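Local coordinates for DNA endonuclease I-CvuI (PDB 5A77), which probably serves in intron homing as a dimeric LAGLIDADG endonuclease that binds a DNA target and cuts it in the presence of magnesium ions, at residues 46-51 with 76-81; 52-57 with 67-72; 27-32 with 129-134. All coordinates share one frame; numbering follows the deposited sequence.

All three contacts reach the same four-stranded antiparallel sheet, one of whose faces lies on the DNA. Contact 1 pairs its strands 39-50 and 76-82 and is buried; backbone hydrogen bonds hold it, and its side chains reach bases and a phosphate. Contact 2 touches it, setting the start of helix 55-64 and the residue before it against strand 68-71 at the sheet's edge; it is partly buried and joined by van der Waals contacts across its two segments. Contact 3, on the other side of the chain's centre, is a buried, almost wholly apolar seat of helix 121-135 on strand 23-31. In contacts 2 and 3 an arginine in or just past the strand bonds to bases.

Contact 1: 46-51 with 76-81; sequences TVFQST and MSEFCV. With nucleotides of chain D; nucleotides of chain F.
Val-47 with Phe-79 and Gln-49 with Ser-77 are the hydrogen-bonded pairs of two antiparallel strands, 46-50 and 76-81, whose axes approach to 4.6 Å at 155°. Each pair closes two nearly straight N-H...O bonds, the shortest running from Ser-77 N to Gln-49 O at 2.6 Å. Phe-48 and Glu-78, a non-hydrogen-bonded pair, rise side by side from the face turned to the DNA. In both, CG stands anti to the carbonyl carbon (chi1 -58° in Glu-78), which carries ring and carboxylate off the sheet in the same direction. Glu-78 CD comes within 3.4 Å of Phe-48 CE1, with the carboxylate plane turned 72° from the ring. The guanine of DG1 of chain F sets C8 over the centre of one ring face, 3.3 Å from Phe-48 CZ, while Thr-46 CG2 covers the opposite face nearer its rim. Glu-78 OE2 takes a weak hydrogen bond from N6 of DA2 of chain F at 3.1 Å and forms salt bridges with Arg-70 and Arg-72, which would help keep it ionised. Met-76, bent at chi2 and chi3, curls back so that SD lies 3.5 Å from Ser-50 CA and CE packs against Phe-48 CB, the Gln-49 backbone and the sugar-phosphate of DC14 of chain D. Ser-50 N donates to OP2 of DC14 at 2.9 Å, and the amide end of Gln-49, about 4 Å from a bound magnesium ion, approaches the same phosphate. On the other face Val-47 CB meets the edge of the Phe-79 ring, where helix 55-64 covers both and helix 6-22 also covers Val-47. An antiparallel sheet backed by helices and laid with its other face on DNA is characteristic of LAGLIDADG homing endonucleases.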
# COMPACT_ATOMS: atom_id res chain seq x y z
N THR B 46 4.96 4.97 10.23
CA THR B 46 5.17 3.52 10.34
C THR B 46 4.71 2.83 9.06
O THR B 46 3.69 3.18 8.48
CB THR B 46 4.41 2.95 11.56
OG1 THR B 46 5.14 3.25 12.76
CG2 THR B 46 4.32 1.44 11.46
N VAL B 47 5.48 1.85 8.60
CA VAL B 47 5.14 1.07 7.43
C VAL B 47 5.03 -0.41 7.82
O VAL B 47 5.89 -0.94 8.52
CB VAL B 47 6.18 1.25 6.30
CG1 VAL B 47 6.00 0.22 5.22
CG2 VAL B 47 6.09 2.65 5.72
N PHE B 48 3.95 -1.07 7.38
CA PHE B 48 3.69 -2.46 7.75
C PHE B 48 3.94 -3.41 6.60
O PHE B 48 3.59 -3.12 5.46
CB PHE B 48 2.26 -2.64 8.23
CG PHE B 48 1.87 -1.70 9.33
CD1 PHE B 48 2.15 -1.99 10.65
CD2 PHE B 48 1.20 -0.52 9.03
CE1 PHE B 48 1.77 -1.12 11.66
CE2 PHE B 48 0.84 0.35 10.03
CZ PHE B 48 1.12 0.05 11.35
N GLN B 49 4.53 -4.56 6.90
CA GLN B 49 4.63 -5.64 5.93
C GLN B 49 4.72 -6.97 6.64
O GLN B 49 5.18 -7.05 7.78
CB GLN B 49 5.84 -5.45 5.00
CG GLN B 49 5.63 -6.11 3.61
CD GLN B 49 4.41 -5.56 2.87
OE1 GLN B 49 4.08 -4.37 2.99
NE2 GLN B 49 3.71 -6.42 2.13
N SER B 50 4.25 -8.02 5.97
CA SER B 50 4.35 -9.37 6.49
C SER B 50 5.83 -9.72 6.63
O SER B 50 6.65 -9.28 5.83
CB SER B 50 3.63 -10.37 5.57
OG SER B 50 4.01 -11.71 5.85
N THR B 51 6.16 -10.49 7.67
CA THR B 51 7.55 -10.87 7.93
C THR B 51 8.06 -11.77 6.81
O THR B 51 9.27 -11.94 6.63
CB THR B 51 7.72 -11.58 9.30
OG1 THR B 51 7.04 -10.83 10.32
CG2 THR B 51 9.19 -11.70 9.68
N MET B 76 4.07 -10.18 11.43
CA MET B 76 4.24 -8.94 10.67
C MET B 76 5.54 -8.29 11.08
O MET B 76 6.06 -8.56 12.15
CB MET B 76 3.07 -7.97 10.90
CG MET B 76 1.75 -8.40 10.27
SD MET B 76 1.75 -8.24 8.49
CE MET B 76 1.72 -6.47 8.21
N SER B 77 6.06 -7.44 10.21
CA SER B 77 7.15 -6.56 10.58
C SER B 77 6.72 -5.11 10.37
O SER B 77 5.94 -4.79 9.46
CB SER B 77 8.41 -6.89 9.79
OG SER B 77 8.91 -8.17 10.15
N GLU B 78 7.20 -4.24 11.25
CA GLU B 78 6.98 -2.81 11.14
C GLU B 78 8.31 -2.12 10.94
O GLU B 78 9.30 -2.49 11.56
CB GLU B 78 6.30 -2.27 12.39
CG GLU B 78 4.96 -2.91 12.72
CD GLU B 78 4.20 -2.16 13.80
OE1 GLU B 78 4.57 -1.00 14.10
OE2 GLU B 78 3.23 -2.72 14.35
N PHE B 79 8.35 -1.14 10.04
CA PHE B 79 9.44 -0.18 10.02
C PHE B 79 8.94 1.13 10.63
O PHE B 79 7.91 1.64 10.21
CB PHE B 79 9.96 0.06 8.61
CG PHE B 79 10.70 1.37 8.46
CD1 PHE B 79 12.06 1.44 8.69
CD2 PHE B 79 10.02 2.54 8.12
CE1 PHE B 79 12.74 2.64 8.56
CE2 PHE B 79 10.69 3.74 7.99
CZ PHE B 79 12.06 3.79 8.21
N CYS B 80 9.64 1.69 11.60
CA CYS B 80 9.08 2.87 12.24
C CYS B 80 10.06 4.01 12.51
O CYS B 80 11.16 3.80 13.02
CB CYS B 80 8.41 2.49 13.56
SG CYS B 80 7.68 3.91 14.35
N VAL B 81 9.64 5.22 12.15
CA VAL B 81 10.39 6.42 12.48
C VAL B 81 9.63 7.21 13.54
O VAL B 81 8.56 7.76 13.26
CB VAL B 81 10.63 7.32 11.25
CG1 VAL B 81 11.60 8.44 11.59
CG2 VAL B 81 11.17 6.51 10.11
P DC D 14 0.82 -6.95 4.06
OP1 DC D 14 0.82 -6.16 2.80
OP2 DC D 14 1.91 -7.91 4.34
O5' DC D 14 0.70 -5.97 5.33
C5' DC D 14 0.29 -4.62 5.16
C4' DC D 14 -1.12 -4.37 5.73
O4' DC D 14 -1.50 -5.42 6.66
C3' DC D 14 -1.28 -3.05 6.50
O3' DC D 14 -2.30 -2.24 5.89
C2' DC D 14 -1.66 -3.51 7.92
C1' DC D 14 -2.31 -4.85 7.64
N1 DC D 14 -2.42 -5.79 8.84
C2 DC D 14 -3.39 -5.55 9.83
O2 DC D 14 -4.13 -4.56 9.73
N3 DC D 14 -3.50 -6.42 10.87
C4 DC D 14 -2.70 -7.49 10.94
N4 DC D 14 -2.85 -8.31 11.98
C5 DC D 14 -1.71 -7.75 9.94
C6 DC D 14 -1.61 -6.89 8.92
OP3 DG F 1 -4.69 2.70 6.02
P DG F 1 -3.40 2.18 5.49
OP1 DG F 1 -3.73 0.96 4.70
OP2 DG F 1 -2.70 3.30 4.83
O5' DG F 1 -2.47 1.75 6.71
C5' DG F 1 -2.60 0.45 7.32
C4' DG F 1 -3.46 0.57 8.57
O4' DG F 1 -3.41 -0.64 9.36
C3' DG F 1 -3.06 1.70 9.50
O3' DG F 1 -4.22 2.35 9.85
C2' DG F 1 -2.44 0.97 10.70
C1' DG F 1 -3.28 -0.28 10.72
N9 DG F 1 -2.70 -1.42 11.42
C8 DG F 1 -1.47 -2.01 11.19
N7 DG F 1 -1.26 -3.07 11.92
C5 DG F 1 -2.43 -3.20 12.66
C6 DG F 1 -2.79 -4.17 13.63
O6 DG F 1 -2.13 -5.12 14.04
N1 DG F 1 -4.06 -3.94 14.14
C2 DG F 1 -4.88 -2.92 13.76
N2 DG F 1 -6.08 -2.86 14.36
N3 DG F 1 -4.56 -2.00 12.86
C4 DG F 1 -3.32 -2.21 12.35
P DA F 2 -4.30 3.95 9.85
OP1 DA F 2 -5.35 4.37 8.90
OP2 DA F 2 -2.94 4.51 9.69
O5' DA F 2 -4.82 4.20 11.32
C5' DA F 2 -5.57 3.17 11.94
C4' DA F 2 -5.17 2.98 13.39
O4' DA F 2 -4.24 1.88 13.53
C3' DA F 2 -4.49 4.19 14.05
O3' DA F 2 -5.14 4.44 15.28
C2' DA F 2 -3.05 3.69 14.26
C1' DA F 2 -3.35 2.24 14.53
N9 DA F 2 -2.24 1.30 14.56
C8 DA F 2 -1.00 1.42 13.99
N7 DA F 2 -0.21 0.38 14.22
C5 DA F 2 -1.00 -0.46 15.00
C6 DA F 2 -0.77 -1.72 15.58
N6 DA F 2 0.39 -2.40 15.46
N1 DA F 2 -1.79 -2.27 16.29
C2 DA F 2 -2.92 -1.60 16.42
N3 DA F 2 -3.25 -0.42 15.92
C4 DA F 2 -2.24 0.10 15.22

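Contact 2: 52-57 with 67-72; sequences TQHFIL and GTVRKR. Unlike the reference sequence in segment 52-57: Gln-53 (reference Arg). With nucleotides of chain C.
His-54 swings its imidazole CG opposite its own backbone N (chi1 -179°), and Val-69 places CG1 likewise (chi1 177°), which brings His-54 CE1 to 3.3 Å from Val-69 CG1. The ring meets this methyl obliquely. Lys-71 runs across the histidine at about a right angle, its CG 3.9 Å from His-54 CE1, while His-54 ND1 is hydrogen-bonded to Ser-77 OG, which helps fix the ring's rotation. One turn on, Leu-57 CB rests 4.1 Å from Val-69 CG2, so the two valine methyls serve two different residues of segment 52-57. Arg-70 leaves the strand on the side away from the helix, and its extended chain reaches the DNA: its NH1 donates to N7 of DG8 of chain C at 2.9 Å and its NH2 to O6 at 2.7 Å, the bidentate grip by which arginine recognises guanine. DC7 of chain C lies over one face of that guanidinium and Arg-72 CG against the other. Strand 68-71 is the outermost strand on its side of the sheet, and Val-69 shares Phe-79 of strand 76-82 with Leu-57, which also reaches Val-47 of strand 39-50; beyond, Ile-56 packs on Leu-100 of the second subunit.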
# COMPACT_ATOMS: atom_id res chain seq x y z
N THR B 52 7.11 -12.35 6.07
CA THR B 52 7.39 -13.02 4.81
C THR B 52 8.40 -12.24 3.99
O THR B 52 9.39 -12.79 3.50
CB THR B 52 6.10 -13.18 3.94
OG1 THR B 52 5.09 -13.90 4.66
CG2 THR B 52 6.42 -13.88 2.63
N GLN B 53 8.14 -10.94 3.84
CA GLN B 53 9.00 -10.08 3.05
C GLN B 53 9.53 -8.96 3.89
O GLN B 53 9.50 -7.79 3.49
CB GLN B 53 8.25 -9.54 1.84
CG GLN B 53 7.05 -10.36 1.43
CD GLN B 53 6.59 -9.97 0.04
OE1 GLN B 53 7.37 -10.00 -0.90
NE2 GLN B 53 5.33 -9.56 -0.07
N HIS B 54 10.04 -9.35 5.05
CA HIS B 54 10.71 -8.47 5.99
C HIS B 54 11.77 -7.61 5.31
O HIS B 54 12.07 -6.51 5.76
CB HIS B 54 11.31 -9.33 7.10
CG HIS B 54 12.03 -8.56 8.16
ND1 HIS B 54 11.47 -8.32 9.41
CD2 HIS B 54 13.24 -7.97 8.19
CE1 HIS B 54 12.31 -7.64 10.14
NE2 HIS B 54 13.41 -7.40 9.42
N PHE B 55 12.33 -8.11 4.20
CA PHE B 55 13.44 -7.42 3.55
C PHE B 55 13.09 -6.03 3.02
O PHE B 55 13.95 -5.14 3.01
CB PHE B 55 14.01 -8.28 2.41
CG PHE B 55 13.11 -8.42 1.20
CD1 PHE B 55 13.17 -7.49 0.16
CD2 PHE B 55 12.27 -9.52 1.06
CE1 PHE B 55 12.35 -7.62 -0.96
CE2 PHE B 55 11.46 -9.66 -0.06
CZ PHE B 55 11.50 -8.71 -1.07
N ILE B 56 11.84 -5.83 2.60
CA ILE B 56 11.41 -4.54 2.04
C ILE B 56 11.50 -3.39 3.08
O ILE B 56 11.81 -2.25 2.72
CB ILE B 56 9.96 -4.64 1.44
CG1 ILE B 56 9.71 -3.55 0.38
CG2 ILE B 56 8.89 -4.62 2.52
CD1 ILE B 56 10.55 -3.71 -0.89
N LEU B 57 11.27 -3.70 4.35
CA LEU B 57 11.36 -2.70 5.42
C LEU B 57 12.82 -2.29 5.71
O LEU B 57 13.08 -1.15 6.13
CB LEU B 57 10.71 -3.24 6.69
CG LEU B 57 9.24 -3.61 6.53
CD1 LEU B 57 8.65 -4.04 7.85
CD2 LEU B 57 8.48 -2.41 5.99
N GLY B 67 15.33 5.09 11.31
CA GLY B 67 14.23 4.22 11.67
C GLY B 67 14.64 2.85 12.18
O GLY B 67 15.74 2.38 11.91
N THR B 68 13.74 2.22 12.94
CA THR B 68 13.96 0.87 13.42
C THR B 68 13.00 -0.12 12.76
O THR B 68 11.83 0.19 12.52
CB THR B 68 13.75 0.77 14.92
OG1 THR B 68 12.37 1.04 15.22
CG2 THR B 68 14.63 1.78 15.64
N VAL B 69 13.51 -1.32 12.49
CA VAL B 69 12.66 -2.43 12.06
C VAL B 69 12.49 -3.43 13.21
O VAL B 69 13.43 -3.69 13.93
CB VAL B 69 13.26 -3.15 10.82
CG1 VAL B 69 12.39 -4.31 10.46
CG2 VAL B 69 13.42 -2.18 9.64
N ARG B 70 11.28 -3.95 13.39
CA ARG B 70 11.07 -5.06 14.33
C ARG B 70 10.22 -6.18 13.71
O ARG B 70 9.53 -6.00 12.71
CB ARG B 70 10.39 -4.57 15.61
CG ARG B 70 8.91 -4.25 15.44
CD ARG B 70 8.21 -4.01 16.78
NE ARG B 70 6.96 -3.27 16.60
CZ ARG B 70 5.79 -3.60 17.14
NH1 ARG B 70 5.66 -4.66 17.92
NH2 ARG B 70 4.73 -2.83 16.89
N LYS B 71 10.31 -7.35 14.33
CA LYS B 71 9.41 -8.46 14.07
C LYS B 71 8.32 -8.45 15.14
O LYS B 71 8.63 -8.51 16.32
CB LYS B 71 10.17 -9.79 14.13
CG LYS B 71 11.38 -9.93 13.20
CD LYS B 71 11.40 -11.32 12.58
CE LYS B 71 12.66 -11.60 11.79
NZ LYS B 71 12.58 -12.93 11.11
N ARG B 72 7.06 -8.50 14.76
CA ARG B 72 5.98 -8.64 15.70
C ARG B 72 5.78 -10.12 15.98
O ARG B 72 6.28 -10.94 15.25
CB ARG B 72 4.73 -8.01 15.12
CG ARG B 72 4.83 -6.51 14.94
CD ARG B 72 3.81 -5.91 13.98
NE ARG B 72 2.51 -6.55 14.04
CZ ARG B 72 1.38 -5.99 13.65
NH1 ARG B 72 1.36 -4.78 13.19
NH2 ARG B 72 0.26 -6.66 13.75
P DC C 7 11.25 -6.45 20.30
OP1 DC C 7 11.98 -7.67 20.72
OP2 DC C 7 11.07 -6.14 18.86
O5' DC C 7 9.80 -6.45 20.97
C5' DC C 7 9.68 -6.15 22.35
C4' DC C 7 8.27 -5.73 22.69
O4' DC C 7 8.00 -4.43 22.14
C3' DC C 7 7.16 -6.63 22.14
O3' DC C 7 6.57 -7.38 23.20
C2' DC C 7 6.16 -5.65 21.50
C1' DC C 7 6.61 -4.31 22.07
N1 DC C 7 6.26 -3.13 21.22
C2 DC C 7 5.05 -2.46 21.44
O2 DC C 7 4.31 -2.85 22.35
N3 DC C 7 4.74 -1.39 20.67
C4 DC C 7 5.57 -1.00 19.69
N4 DC C 7 5.20 0.06 18.94
C5 DC C 7 6.79 -1.67 19.43
C6 DC C 7 7.09 -2.73 20.21
P DG C 8 6.04 -8.88 22.94
OP1 DG C 8 6.14 -9.66 24.20
OP2 DG C 8 6.72 -9.39 21.72
O5' DG C 8 4.50 -8.66 22.65
C5' DG C 8 3.87 -7.53 23.22
C4' DG C 8 2.42 -7.80 23.52
O4' DG C 8 1.62 -6.75 22.96
C3' DG C 8 1.87 -9.05 22.88
O3' DG C 8 0.66 -9.40 23.58
C2' DG C 8 1.62 -8.57 21.44
C1' DG C 8 1.19 -7.11 21.65
N9 DG C 8 1.77 -6.14 20.71
C8 DG C 8 2.99 -6.18 20.09
N7 DG C 8 3.23 -5.12 19.34
C5 DG C 8 2.10 -4.32 19.52
C6 DG C 8 1.78 -3.04 18.97
O6 DG C 8 2.44 -2.33 18.20
N1 DG C 8 0.53 -2.60 19.41
C2 DG C 8 -0.29 -3.29 20.26
N2 DG C 8 -1.46 -2.71 20.57
N3 DG C 8 -0.00 -4.47 20.78
C4 DG C 8 1.20 -4.93 20.36
P DT C 9 -0.46 -10.34 22.94
OP1 DT C 9 -1.31 -10.81 24.06
OP2 DT C 9 0.21 -11.33 22.04
O5' DT C 9 -1.37 -9.32 22.10
C5' DT C 9 -2.37 -8.54 22.76
C4' DT C 9 -3.40 -8.01 21.78
O4' DT C 9 -2.81 -6.96 20.96
C3' DT C 9 -3.98 -9.04 20.79
O3' DT C 9 -5.36 -8.72 20.51
C2' DT C 9 -3.11 -8.80 19.56
C1' DT C 9 -3.05 -7.28 19.60
N1 DT C 9 -1.99 -6.66 18.74
C2 DT C 9 -2.17 -5.37 18.30
O2 DT C 9 -3.15 -4.70 18.58
N3 DT C 9 -1.17 -4.89 17.50
C4 DT C 9 -0.03 -5.57 17.11
O4 DT C 9 0.83 -5.06 16.40
C5 DT C 9 0.10 -6.92 17.61
C7 DT C 9 1.30 -7.75 17.26
C6 DT C 9 -0.89 -7.40 18.39

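Contact 3: 27-32 with 129-134; sequences AQIVSR and LLADKV. With nucleotides of chain F; nucleotides of chain C.
Ile-29 leans from strand 27-31 toward Ala-131 on helix 129-134. Its CB lies short of the helix, and the contact begins one atom further out: CG1, anti to the carbonyl carbon (chi1 -60°), comes 3.9 Å from Ala-131 CB. From there the chain runs on extended, and the terminal CD1 passes beside the same methyl at 4.1 Å to end 3.8 Å from Asp-132 OD1. That last approach is a methyl against a carboxylate oxygen; the other oxygen, OD2, is hydrogen-bonded to the backbone N of Ala-147 at the start of helix 147-156, which probably helps to hold the carboxylate in this position. Two residues back, Ala-27 points the same way, and its CB sits 3.9 Å from Val-134 CG2 and 4.4 Å from Ala-131 CB. Small alanines on both elements let helix and strand come close, their axes 7.2 Å apart at 130°. This is helix-on-sheet packing within the alpha+beta LAGLIDADG fold: helices cover one face of the antiparallel sheet, and the other face is left for DNA. Helix 102-114 fills in beside the contact, with Ile-111 on Ala-27 and Leu-107 on Val-134, and Val-150 of helix 147-156 touches Ile-29. The carbonyl oxygen of Ala-27 accepts a hydrogen bond from Arg-143 NH1. Gln-28 and Val-30 pack on bases of the DNA. Past the strand's end, Arg-32 bends at chi2 and chi3 and turns its terminal nitrogens to the bases: NH2 donates to O4 of DT7 of chain F at 2.6 Å, NH1 to the same oxygen at 3.0 Å, and O4 of DT6 of chain F also lies at the guanidinium's edge, beside NH1.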
# COMPACT_ATOMS: atom_id res chain seq x y z
N ALA B 27 -0.11 10.69 15.20
CA ALA B 27 0.23 11.52 16.34
C ALA B 27 -0.65 11.09 17.49
O ALA B 27 -1.88 11.27 17.45
CB ALA B 27 0.04 12.98 16.02
N GLN B 28 -0.03 10.50 18.50
CA GLN B 28 -0.72 9.97 19.67
C GLN B 28 -0.36 10.73 20.93
O GLN B 28 0.77 11.18 21.10
CB GLN B 28 -0.40 8.50 19.89
CG GLN B 28 -0.33 7.69 18.63
CD GLN B 28 0.63 6.53 18.75
OE1 GLN B 28 1.71 6.55 18.16
NE2 GLN B 28 0.23 5.51 19.50
N ILE B 29 -1.34 10.85 21.82
CA ILE B 29 -1.08 11.31 23.17
C ILE B 29 -0.81 10.10 24.06
O ILE B 29 -1.72 9.31 24.33
CB ILE B 29 -2.27 12.10 23.71
CG1 ILE B 29 -2.52 13.32 22.82
CG2 ILE B 29 -2.00 12.53 25.15
CD1 ILE B 29 -3.89 13.93 22.98
N VAL B 30 0.43 9.92 24.52
CA VAL B 30 0.70 8.82 25.43
C VAL B 30 0.93 9.34 26.84
O VAL B 30 1.58 10.37 27.07
CB VAL B 30 1.90 7.94 24.99
CG1 VAL B 30 1.77 7.54 23.53
CG2 VAL B 30 3.24 8.62 25.26
N SER B 31 0.35 8.62 27.79
CA SER B 31 0.54 8.91 29.19
C SER B 31 1.91 8.40 29.63
O SER B 31 2.25 7.25 29.41
CB SER B 31 -0.57 8.28 30.02
OG SER B 31 -0.31 6.90 30.19
N ARG B 32 2.70 9.29 30.23
CA ARG B 32 4.00 8.95 30.76
C ARG B 32 4.04 9.44 32.21
O ARG B 32 4.07 10.65 32.46
CB ARG B 32 5.11 9.60 29.94
CG ARG B 32 5.19 9.16 28.49
CD ARG B 32 5.50 7.67 28.36
NE ARG B 32 6.74 7.30 29.02
CZ ARG B 32 7.35 6.13 28.85
NH1 ARG B 32 6.84 5.22 28.03
NH2 ARG B 32 8.49 5.87 29.50
N LEU B 129 -4.21 19.02 20.91
CA LEU B 129 -5.37 19.29 20.06
C LEU B 129 -5.11 18.98 18.57
O LEU B 129 -6.01 18.59 17.84
CB LEU B 129 -5.83 20.74 20.25
CG LEU B 129 -6.75 20.90 21.46
CD1 LEU B 129 -6.80 22.35 21.96
CD2 LEU B 129 -8.14 20.42 21.10
N LEU B 130 -3.86 19.15 18.14
CA LEU B 130 -3.44 18.79 16.80
C LEU B 130 -3.32 17.26 16.68
O LEU B 130 -3.46 16.70 15.59
CB LEU B 130 -2.11 19.46 16.46
CG LEU B 130 -2.09 20.94 16.11
CD1 LEU B 130 -0.68 21.44 15.84
CD2 LEU B 130 -2.98 21.18 14.90
N ALA B 131 -3.07 16.59 17.80
CA ALA B 131 -3.02 15.14 17.80
C ALA B 131 -4.39 14.55 17.44
O ALA B 131 -4.46 13.56 16.71
CB ALA B 131 -2.56 14.61 19.13
N ASP B 132 -5.46 15.14 17.96
CA ASP B 132 -6.80 14.65 17.67
C ASP B 132 -7.21 14.90 16.24
O ASP B 132 -8.00 14.14 15.68
CB ASP B 132 -7.86 15.27 18.58
CG ASP B 132 -7.52 15.13 20.04
OD1 ASP B 132 -6.68 14.26 20.39
OD2 ASP B 132 -8.12 15.88 20.85
N LYS B 133 -6.70 15.98 15.64
CA LYS B 133 -7.05 16.27 14.26
C LYS B 133 -6.41 15.29 13.29
O LYS B 133 -7.04 14.90 12.30
CB LYS B 133 -6.67 17.69 13.87
CG LYS B 133 -7.86 18.60 13.78
CD LYS B 133 -7.53 19.83 12.99
CE LYS B 133 -8.76 20.68 12.75
NZ LYS B 133 -8.49 21.67 11.66
N VAL B 134 -5.16 14.90 13.56
CA VAL B 134 -4.54 13.83 12.79
C VAL B 134 -5.42 12.61 12.91
O VAL B 134 -5.62 11.86 11.94
CB VAL B 134 -3.14 13.47 13.29
CG1 VAL B 134 -2.57 12.30 12.46
CG2 VAL B 134 -2.20 14.69 13.27
P DT F 7 8.87 -4.64 31.23
OP1 DT F 7 8.96 -6.10 31.43
OP2 DT F 7 8.79 -3.73 32.39
O5' DT F 7 10.14 -4.21 30.37
C5' DT F 7 10.05 -4.17 28.95
C4' DT F 7 11.27 -3.51 28.35
O4' DT F 7 10.95 -2.19 27.83
C3' DT F 7 12.43 -3.31 29.33
O3' DT F 7 13.62 -3.74 28.70
C2' DT F 7 12.41 -1.80 29.61
C1' DT F 7 11.90 -1.25 28.28
N1 DT F 7 11.23 0.06 28.37
C2 DT F 7 11.62 1.09 27.53
O2 DT F 7 12.55 1.01 26.75
N3 DT F 7 10.89 2.24 27.66
C4 DT F 7 9.83 2.47 28.52
O4 DT F 7 9.25 3.54 28.57
C5 DT F 7 9.47 1.35 29.36
C7 DT F 7 8.33 1.47 30.33
C6 DT F 7 10.16 0.21 29.23
P DA C 4 10.93 10.70 20.52
OP1 DA C 4 11.37 12.00 19.98
OP2 DA C 4 9.50 10.28 20.48
O5' DA C 4 11.83 9.59 19.80
C5' DA C 4 13.26 9.64 19.93
C4' DA C 4 13.83 8.27 20.26
O4' DA C 4 13.38 7.86 21.57
C3' DA C 4 13.40 7.15 19.30
O3' DA C 4 14.54 6.45 18.83
C2' DA C 4 12.51 6.24 20.17
C1' DA C 4 13.06 6.49 21.55
N9 DA C 4 12.09 6.26 22.62
C8 DA C 4 10.96 6.98 22.84
N7 DA C 4 10.27 6.57 23.88
C5 DA C 4 11.01 5.52 24.38
C6 DA C 4 10.81 4.68 25.49
N6 DA C 4 9.75 4.76 26.31
N1 DA C 4 11.74 3.73 25.73
C2 DA C 4 12.80 3.64 24.90
N3 DA C 4 13.10 4.38 23.83
C4 DA C 4 12.14 5.32 23.62
P DT F 6 2.26 -2.05 30.63
OP1 DT F 6 1.82 -3.20 31.44
OP2 DT F 6 2.24 -0.66 31.19
O5' DT F 6 3.74 -2.36 30.11
C5' DT F 6 4.08 -3.68 29.77
C4' DT F 6 5.53 -3.76 29.32
O4' DT F 6 5.77 -2.78 28.28
C3' DT F 6 6.59 -3.51 30.41
O3' DT F 6 7.67 -4.43 30.18
C2' DT F 6 7.02 -2.06 30.13
C1' DT F 6 6.93 -2.05 28.61
N1 DT F 6 6.83 -0.70 27.99
C2 DT F 6 7.77 -0.35 27.05
O2 DT F 6 8.68 -1.09 26.72
N3 DT F 6 7.61 0.88 26.51
C4 DT F 6 6.61 1.80 26.80
O4 DT F 6 6.54 2.89 26.24
C5 DT F 6 5.65 1.36 27.79
C7 DT F 6 4.53 2.26 28.20
C6 DT F 6 5.80 0.14 28.33